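Local coordinates for Lmaj004144AAA protein (Leishmania major, PDB 1Y63) that probably acts as an AK6-type adenylate kinase and ATPase, moving phosphate between nucleoside tri- and monophosphates and taking part in late 18S rRNA maturation, at residues A[69-81]-A[92-104]. Numbering follows the deposited sequence.
Sequences EDRLLDFMEPIMV and SSELFPERWFHMV. With NA (sodium ion), chain O; MN (manganese (II) ion), chain F.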
ATOM      1  N   GLU A  69       8.811  13.535  -3.671  1.00 22.24           N
ATOM      2  CA  GLU A  69       8.459  12.845  -2.436  1.00 21.57           C
ATOM      3  C   GLU A  69       8.112  13.825  -1.327  1.00 20.82           C
ATOM      4  O   GLU A  69       7.128  13.645  -0.621  1.00 20.23           O
ATOM      5  CB  GLU A  69       9.594  11.924  -1.964  1.00 25.92           C
ATOM      6  CG  GLU A  69       9.872  10.760  -2.886  1.00 28.72           C
ATOM      7  CD  GLU A  69      10.819   9.747  -2.286  1.00 34.59           C
ATOM      8  OE1 GLU A  69      11.372  10.022  -1.197  1.00 33.29           O
ATOM      9  OE2 GLU A  69      11.012   8.687  -2.913  1.00 40.57           O
ATOM     10  N   ASP A  70       8.922  14.874  -1.167  1.00 21.25           N
ATOM     11  CA  ASP A  70       8.687  15.862  -0.108  1.00 22.84           C
ATOM     12  C   ASP A  70       7.312  16.485  -0.231  1.00 21.03           C
ATOM     13  O   ASP A  70       6.604  16.660   0.756  1.00 20.90           O
ATOM     14  CB  ASP A  70       9.735  16.962  -0.171  1.00 20.66           C
ATOM     15  CG  ASP A  70      11.130  16.471   0.214  1.00 25.41           C
ATOM     16  OD1 ASP A  70      11.238  15.404   0.839  1.00 27.70           O
ATOM     17  OD2 ASP A  70      12.120  17.159  -0.110  1.00 27.26           O
ATOM     18  N   ARG A  71       6.963  16.886  -1.449  1.00 19.81           N
ATOM     19  CA  ARG A  71       5.662  17.516  -1.697  1.00 18.22           C
ATOM     20  C   ARG A  71       4.511  16.585  -1.431  1.00 16.77           C
ATOM     21  O   ARG A  71       3.469  17.028  -0.902  1.00 17.83           O
ATOM     22  CB  ARG A  71       5.589  18.061  -3.134  1.00 20.52           C
ATOM     23  CG  ARG A  71       6.417  19.300  -3.322  1.00 24.00           C
ATOM     24  CD  ARG A  71       6.725  19.605  -4.784  1.00 27.20           C
ATOM     25  NE  ARG A  71       7.875  20.501  -4.908  0.50 25.92           N
ATOM     26  CZ  ARG A  71       8.676  20.582  -5.971  0.50 23.16           C
ATOM     27  NH1 ARG A  71       8.492  19.809  -7.042  0.50 24.96           N
ATOM     28  NH2 ARG A  71       9.680  21.438  -5.957  0.50 21.46           N
ATOM     29  N   LEU A  72       4.659  15.317  -1.830  1.00 18.93           N
ATOM     30  CA  LEU A  72       3.645  14.303  -1.519  1.00 17.81           C
ATOM     31  C   LEU A  72       3.455  14.189  -0.007  1.00 17.44           C
ATOM     32  O   LEU A  72       2.342  14.149   0.492  1.00 17.65           O
ATOM     33  CB  LEU A  72       4.011  12.941  -2.121  1.00 19.55           C
ATOM     34  CG  LEU A  72       3.124  11.768  -1.692  1.00 19.12           C
ATOM     35  CD1 LEU A  72       1.697  11.932  -2.148  1.00 20.49           C
ATOM     36  CD2 LEU A  72       3.705  10.465  -2.204  1.00 19.61           C
ATOM     37  N   LEU A  73       4.557  14.083   0.727  1.00 18.61           N
ATOM     38  CA  LEU A  73       4.467  13.951   2.181  1.00 18.99           C
ATOM     39  C   LEU A  73       3.825  15.151   2.838  1.00 18.09           C
ATOM     40  O   LEU A  73       3.010  15.001   3.755  1.00 20.94           O
ATOM     41  CB  LEU A  73       5.845  13.680   2.783  1.00 18.16           C
ATOM     42  CG  LEU A  73       6.581  12.410   2.317  1.00 24.57           C
ATOM     43  CD1 LEU A  73       7.892  12.304   3.074  1.00 28.11           C
ATOM     44  CD2 LEU A  73       5.827  11.131   2.466  1.00 27.90           C
ATOM     45  N   ASP A  74       4.138  16.359   2.369  1.00 18.73           N
ATOM     46  CA  ASP A  74       3.527  17.546   2.934  1.00 19.64           C
ATOM     47  C   ASP A  74       2.015  17.547   2.691  1.00 19.83           C
ATOM     48  O   ASP A  74       1.247  18.003   3.545  1.00 21.23           O
ATOM     49  CB  ASP A  74       4.152  18.825   2.340  1.00 20.08           C
ATOM     50  CG  ASP A  74       5.568  19.094   2.818  1.00 29.05           C
ATOM     51  OD1 ASP A  74       6.022  18.493   3.804  1.00 27.48           O
ATOM     52  OD2 ASP A  74       6.226  19.954   2.188  1.00 31.39           O
ATOM     53  N   PHE A  75       1.599  17.060   1.513  1.00 17.17           N
ATOM     54  CA  PHE A  75       0.189  16.943   1.159  1.00 18.52           C
ATOM     55  C   PHE A  75      -0.521  15.942   2.059  1.00 19.30           C
ATOM     56  O   PHE A  75      -1.649  16.190   2.536  1.00 18.93           O
ATOM     57  CB  PHE A  75       0.063  16.543  -0.319  1.00 21.12           C
ATOM     58  CG  PHE A  75      -1.342  16.566  -0.834  1.00 24.36           C
ATOM     59  CD1 PHE A  75      -2.170  15.455  -0.659  1.00 28.27           C
ATOM     60  CD2 PHE A  75      -1.823  17.677  -1.516  1.00 29.21           C
ATOM     61  CE1 PHE A  75      -3.492  15.483  -1.134  1.00 31.33           C
ATOM     62  CE2 PHE A  75      -3.153  17.700  -2.012  1.00 30.34           C
ATOM     63  CZ  PHE A  75      -3.962  16.605  -1.815  1.00 28.54           C
ATOM     64  N   MET A  76       0.129  14.799   2.291  1.00 20.22           N
ATOM     65  CA  MET A  76      -0.473  13.727   3.088  1.00 17.08           C
ATOM     66  C   MET A  76      -0.477  13.988   4.598  1.00 18.74           C
ATOM     67  O   MET A  76      -1.382  13.552   5.302  1.00 19.10           O
ATOM     68  CB  MET A  76       0.228  12.399   2.797  1.00 20.36           C
ATOM     69  CG  MET A  76       0.011  11.851   1.424  1.00 18.36           C
ATOM     70  SD  MET A  76       0.928  10.337   1.161  1.00 22.22           S
ATOM     71  CE  MET A  76       0.063   9.209   2.287  1.00 23.42           C
ATOM     72  N   GLU A  77       0.527  14.715   5.091  1.00 20.25           N
ATOM     73  CA  GLU A  77       0.693  14.902   6.520  1.00 18.44           C
ATOM     74  C   GLU A  77      -0.588  15.279   7.269  1.00 20.42           C
ATOM     75  O   GLU A  77      -0.935  14.612   8.230  1.00 19.23           O
ATOM     76  CB  GLU A  77       1.823  15.895   6.807  1.00 19.59           C
ATOM     77  CG  GLU A  77       1.983  16.257   8.288  1.00 21.71           C
ATOM     78  CD  GLU A  77       2.630  15.168   9.128  1.00 22.33           C
ATOM     79  OE1 GLU A  77       3.355  14.302   8.581  1.00 23.61           O
ATOM     80  OE2 GLU A  77       2.457  15.230  10.370  1.00 22.98           O
ATOM     81  N   PRO A  78      -1.277  16.365   6.863  1.00 21.09           N
ATOM     82  CA  PRO A  78      -2.491  16.712   7.619  1.00 21.83           C
ATOM     83  C   PRO A  78      -3.562  15.625   7.627  1.00 22.15           C
ATOM     84  O   PRO A  78      -4.237  15.457   8.654  1.00 24.62           O
ATOM     85  CB  PRO A  78      -2.985  17.984   6.923  1.00 23.22           C
ATOM     86  CG  PRO A  78      -2.381  17.938   5.573  1.00 26.13           C
ATOM     87  CD  PRO A  78      -1.030  17.345   5.785  1.00 21.65           C
ATOM     88  N   ILE A  79      -3.683  14.872   6.529  1.00 19.84           N
ATOM     89  CA  ILE A  79      -4.642  13.768   6.489  1.00 20.14           C
ATOM     90  C   ILE A  79      -4.218  12.701   7.500  1.00 20.73           C
ATOM     91  O   ILE A  79      -5.014  12.188   8.282  1.00 18.95           O
ATOM     92  CB  ILE A  79      -4.746  13.162   5.105  1.00 22.02           C
ATOM     93  CG1 ILE A  79      -5.101  14.243   4.069  1.00 25.69           C
ATOM     94  CG2 ILE A  79      -5.804  12.089   5.084  1.00 24.96           C
ATOM     95  CD1 ILE A  79      -4.749  13.851   2.633  1.00 29.00           C
ATOM     96  N   MET A  80      -2.934  12.379   7.500  1.00 18.91           N
ATOM     97  CA  MET A  80      -2.462  11.242   8.275  1.00 20.89           C
ATOM     98  C   MET A  80      -2.562  11.444   9.773  1.00 21.90           C
ATOM     99  O   MET A  80      -2.678  10.481  10.510  1.00 22.07           O
ATOM    100  CB  MET A  80      -1.032  10.885   7.870  1.00 19.29           C
ATOM    101  CG  MET A  80      -0.946  10.445   6.418  1.00 20.92           C
ATOM    102  SD  MET A  80      -2.020   9.024   6.000  1.00 21.95           S
ATOM    103  CE  MET A  80      -1.364   7.775   7.095  1.00 21.95           C
ATOM    104  N   VAL A  81      -2.537  12.700  10.224  1.00 23.03           N
ATOM    105  CA  VAL A  81      -2.619  13.004  11.657  1.00 21.27           C
ATOM    106  C   VAL A  81      -4.029  13.416  12.079  1.00 22.66           C
ATOM    107  O   VAL A  81      -4.264  13.713  13.261  1.00 26.93           O
ATOM    108  CB  VAL A  81      -1.604  14.094  12.086  1.00 22.62           C
ATOM    109  CG1 VAL A  81      -0.204  13.619  11.788  1.00 26.41           C
ATOM    110  CG2 VAL A  81      -1.899  15.419  11.398  1.00 23.43           C
ATOM    111  N   SER A  92       5.092   1.755  -3.061  1.00 21.44           N
ATOM    112  CA  SER A  92       6.317   2.055  -2.326  1.00 20.18           C
ATOM    113  C   SER A  92       5.994   2.359  -0.891  1.00 20.31           C
ATOM    114  O   SER A  92       4.862   2.670  -0.560  1.00 20.31           O
ATOM    115  CB  SER A  92       7.030   3.233  -2.949  1.00 24.24           C
ATOM    116  OG  SER A  92       7.434   2.929  -4.283  1.00 27.86           O
ATOM    117  N   SER A  93       7.001   2.272  -0.036  1.00 19.33           N
ATOM    118  CA  SER A  93       6.781   2.464   1.407  1.00 19.18           C
ATOM    119  C   SER A  93       7.906   3.196   2.152  1.00 19.06           C
ATOM    120  O   SER A  93       7.633   3.799   3.182  1.00 18.87           O
ATOM    121  CB  SER A  93       6.527   1.137   2.125  1.00 19.57           C
ATOM    122  OG  SER A  93       7.646   0.283   2.034  1.00 19.83           O
ATOM    123  N   GLU A  94       9.138   3.151   1.647  1.00 19.95           N
ATOM    124  CA  GLU A  94      10.287   3.702   2.355  1.00 21.61           C
ATOM    125  C   GLU A  94      10.147   5.201   2.578  1.00 20.11           C
ATOM    126  O   GLU A  94      10.627   5.740   3.579  1.00 22.34           O
ATOM    127  CB  GLU A  94      11.574   3.389   1.585  1.00 24.34           C
ATOM    128  CG  GLU A  94      12.789   4.200   1.980  1.00 35.76           C
ATOM    129  CD  GLU A  94      14.013   3.752   1.239  1.00 40.93           C
ATOM    130  OE1 GLU A  94      14.017   3.776  -0.012  1.00 45.32           O
ATOM    131  OE2 GLU A  94      14.982   3.371   1.924  1.00 46.01           O
ATOM    132  N   LEU A  95       9.467   5.866   1.654  1.00 19.70           N
ATOM    133  CA  LEU A  95       9.347   7.309   1.709  1.00 21.44           C
ATOM    134  C   LEU A  95       8.555   7.842   2.884  1.00 22.12           C
ATOM    135  O   LEU A  95       8.781   8.973   3.305  1.00 23.03           O
ATOM    136  CB  LEU A  95       8.769   7.840   0.421  1.00 21.17           C
ATOM    137  CG  LEU A  95       7.273   7.652   0.154  1.00 22.36           C
ATOM    138  CD1 LEU A  95       6.831   8.546  -0.983  1.00 27.85           C
ATOM    139  CD2 LEU A  95       6.943   6.230  -0.169  1.00 24.60           C
ATOM    140  N   PHE A  96       7.651   7.050   3.432  1.00 17.95           N
ATOM    141  CA  PHE A  96       6.759   7.568   4.466  1.00 18.44           C
ATOM    142  C   PHE A  96       7.412   7.471   5.841  1.00 17.88           C
ATOM    143  O   PHE A  96       8.178   6.530   6.108  1.00 19.98           O
ATOM    144  CB  PHE A  96       5.462   6.773   4.530  1.00 18.99           C
ATOM    145  CG  PHE A  96       4.708   6.661   3.222  1.00 17.62           C
ATOM    146  CD1 PHE A  96       4.333   7.781   2.507  1.00 18.47           C
ATOM    147  CD2 PHE A  96       4.347   5.422   2.722  1.00 17.88           C
ATOM    148  CE1 PHE A  96       3.614   7.670   1.331  1.00 18.02           C
ATOM    149  CE2 PHE A  96       3.637   5.314   1.527  1.00 19.93           C
ATOM    150  CZ  PHE A  96       3.261   6.448   0.855  1.00 18.94           C
ATOM    151  N   PRO A  97       7.085   8.419   6.731  1.00 18.45           N
ATOM    152  CA  PRO A  97       7.596   8.361   8.094  1.00 18.48           C
ATOM    153  C   PRO A  97       6.949   7.237   8.880  1.00 19.72           C
ATOM    154  O   PRO A  97       5.737   7.050   8.830  1.00 19.79           O
ATOM    155  CB  PRO A  97       7.229   9.716   8.678  1.00 19.79           C
ATOM    156  CG  PRO A  97       6.168  10.223   7.888  1.00 20.33           C
ATOM    157  CD  PRO A  97       6.244   9.602   6.519  1.00 20.03           C
ATOM    158  N   GLU A  98       7.754   6.523   9.660  1.00 17.88           N
ATOM    159  CA  GLU A  98       7.262   5.490  10.543  1.00 16.58           C
ATOM    160  C   GLU A  98       6.245   6.020  11.538  1.00 19.16           C
ATOM    161  O   GLU A  98       5.367   5.287  11.953  1.00 20.52           O
ATOM    162  CB  GLU A  98       8.408   4.801  11.274  1.00 17.37           C
ATOM    163  CG  GLU A  98       9.280   3.946  10.427  1.00 19.56           C
ATOM    164  CD  GLU A  98      10.322   3.221  11.264  1.00 19.72           C
ATOM    165  OE1 GLU A  98       9.921   2.414  12.126  1.00 20.88           O
ATOM    166  OE2 GLU A  98      11.535   3.485  11.077  1.00 18.13           O
ATOM    167  N   ARG A  99       6.335   7.296  11.892  1.00 16.89           N
ATOM    168  CA  ARG A  99       5.381   7.942  12.772  1.00 16.54           C
ATOM    169  C   ARG A  99       3.914   7.732  12.351  1.00 18.22           C
ATOM    170  O   ARG A  99       3.012   7.683  13.215  1.00 19.15           O
ATOM    171  CB  ARG A  99       5.702   9.448  12.796  1.00 18.04           C
ATOM    172  CG  ARG A  99       4.723  10.318  13.550  1.00 21.09           C
ATOM    173  CD  ARG A  99       5.261  11.703  13.750  1.00 22.58           C
ATOM    174  NE  ARG A  99       5.683  12.305  12.497  1.00 19.89           N
ATOM    175  CZ  ARG A  99       4.876  12.940  11.654  1.00 20.29           C
ATOM    176  NH1 ARG A  99       3.582  13.083  11.927  1.00 19.99           N
ATOM    177  NH2 ARG A  99       5.355  13.413  10.519  1.00 20.34           N
ATOM    178  N   TRP A 100       3.674   7.674  11.047  1.00 18.32           N
ATOM    179  CA  TRP A 100       2.293   7.625  10.531  1.00 18.76           C
ATOM    180  C   TRP A 100       1.607   6.302  10.761  1.00 19.14           C
ATOM    181  O   TRP A 100       0.395   6.279  10.960  1.00 22.20           O
ATOM    182  CB  TRP A 100       2.275   7.886   9.041  1.00 18.32           C
ATOM    183  CG  TRP A 100       2.505   9.305   8.604  1.00 17.39           C
ATOM    184  CD1 TRP A 100       2.641  10.412   9.381  1.00 20.05           C
ATOM    185  CD2 TRP A 100       2.613   9.744   7.253  1.00 17.82           C
ATOM    186  NE1 TRP A 100       2.818  11.523   8.594  1.00 22.92           N
ATOM    187  CE2 TRP A 100       2.797  11.138   7.281  1.00 20.49           C
ATOM    188  CE3 TRP A 100       2.537   9.090   6.013  1.00 21.55           C
ATOM    189  CZ2 TRP A 100       2.936  11.883   6.128  1.00 21.09           C
ATOM    190  CZ3 TRP A 100       2.664   9.836   4.872  1.00 21.88           C
ATOM    191  CH2 TRP A 100       2.870  11.198   4.929  1.00 20.86           C
ATOM    192  N   PHE A 101       2.351   5.191  10.720  1.00 18.98           N
ATOM    193  CA  PHE A 101       1.721   3.876  10.538  1.00 19.79           C
ATOM    194  C   PHE A 101       1.776   2.948  11.741  1.00 20.26           C
ATOM    195  O   PHE A 101       2.817   2.814  12.405  1.00 21.11           O
ATOM    196  CB  PHE A 101       2.289   3.162   9.298  1.00 17.72           C
ATOM    197  CG  PHE A 101       1.903   3.837   8.007  1.00 18.25           C
ATOM    198  CD1 PHE A 101       0.569   3.899   7.641  1.00 18.47           C
ATOM    199  CD2 PHE A 101       2.832   4.447   7.207  1.00 19.94           C
ATOM    200  CE1 PHE A 101       0.173   4.524   6.507  1.00 18.80           C
ATOM    201  CE2 PHE A 101       2.437   5.086   6.041  1.00 20.00           C
ATOM    202  CZ  PHE A 101       1.107   5.096   5.683  1.00 19.06           C
ATOM    203  N   HIS A 102       0.644   2.286  11.983  1.00 17.84           N
ATOM    204  CA  HIS A 102       0.534   1.283  13.043  1.00 16.96           C
ATOM    205  C   HIS A 102       0.592  -0.138  12.547  1.00 18.20           C
ATOM    206  O   HIS A 102       0.734  -1.040  13.351  1.00 19.41           O
ATOM    207  CB  HIS A 102      -0.742   1.506  13.829  1.00 20.62           C
ATOM    208  CG  HIS A 102      -0.883   2.909  14.278  1.00 22.44           C
ATOM    209  ND1 HIS A 102      -1.659   3.828  13.608  1.00 21.71           N
ATOM    210  CD2 HIS A 102      -0.245   3.588  15.259  1.00 24.88           C
ATOM    211  CE1 HIS A 102      -1.540   5.004  14.199  1.00 24.54           C
ATOM    212  NE2 HIS A 102      -0.680   4.888  15.200  1.00 28.79           N
ATOM    213  N   MET A 103       0.452  -0.312  11.232  1.00 18.72           N
ATOM    214  CA  MET A 103       0.471  -1.596  10.572  1.00 18.79           C
ATOM    215  C   MET A 103       0.897  -1.397   9.118  1.00 19.33           C
ATOM    216  O   MET A 103       0.470  -0.423   8.457  1.00 19.49           O
ATOM    217  CB  MET A 103      -0.919  -2.257  10.624  1.00 20.59           C
ATOM    218  CG  MET A 103      -0.942  -3.656  10.125  1.00 25.00           C
ATOM    219  SD  MET A 103      -2.655  -4.246  10.019  1.00 28.62           S
ATOM    220  CE  MET A 103      -3.295  -3.772  11.571  1.00 23.53           C
ATOM    221  N   VAL A 104       1.731  -2.308   8.610  1.00 18.49           N
ATOM    222  CA  VAL A 104       2.109  -2.304   7.197  1.00 16.90           C
ATOM    223  C   VAL A 104       1.850  -3.699   6.669  1.00 19.82           C
ATOM    224  O   VAL A 104       2.326  -4.664   7.236  1.00 21.07           O
ATOM    225  CB  VAL A 104       3.577  -1.925   6.987  1.00 18.07           C
ATOM    226  CG1 VAL A 104       3.977  -2.020   5.529  1.00 18.19           C
ATOM    227  CG2 VAL A 104       3.809  -0.510   7.511  1.00 21.90           C
TER
HETATM  228 NA    NA O 501      16.578   1.585   1.662  0.50 28.53          NA
HETATM  229 MN    MN F 353      12.841   3.347   9.184  0.50 12.34          MN
HETATM  230  O   HOH W   1      12.362   4.369   8.571  0.25 11.50           O
HETATM  231  O   HOH W   2      15.232   0.176   1.304  1.00 37.84           O
HETATM  232  O   HOH W   3      17.094  -1.110   2.109  1.00 56.38           O
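The indole of Trp-100 is clamped between Met-80, whose CG lies over the centre of one face, and Pro-97 from its own segment, whose CG covers the opposite face. Met-80 CG makes a CH-pi contact, 3.7 Å from the centroid of the Trp-100 six-membered ring and 11° off its normal. At the indole edge sits the carboxylate of Glu-77. Here the indole N-H of the buried Trp-100 is satisfied almost in the ring plane: Trp-100 NE1 donates to Glu-77 OE1 at 2.8 Å, meeting that oxygen from above the carboxylate plane. Arg-99 NH2 reaches the same oxygen from the other face, while Arg-99 NH1 uses the syn lone pair of Glu-77 OE2 at 2.9 Å. The end-on, two-nitrogen salt bridge and the indole bond together fix the rotation of the carboxylate, which Glu-77 presents by bending at chi2 (75°). Arg-99 NH1 also bonds the carbonyl of Glu-6.

Toward the N-terminal end of the helix segment, Leu-73 CD2 lies at the Phe-96 edge, 3.7 Å from Phe-96 CD1, and Leu-95 CD2 lies over the centre of one face of that ring. Met-76 SD approaches it obliquely, a Met-aromatic contact with 3.8 Å between Met-76 SD and Phe-96 CE1, and Met-76 CB packs against Trp-100 CH2. Met-80 CE reaches Phe-101 CE1.

Helix 66-80 is thus joined to the connection leading from strand 85-89 into strand 103-108 of the P-loop NTPase sheet. On the sheet, Met-76, Met-80 and Phe-101 touch Val-88 of strand 85-89, and Phe-96 and Phe-101 touch Leu-14 of the central strand 12-16.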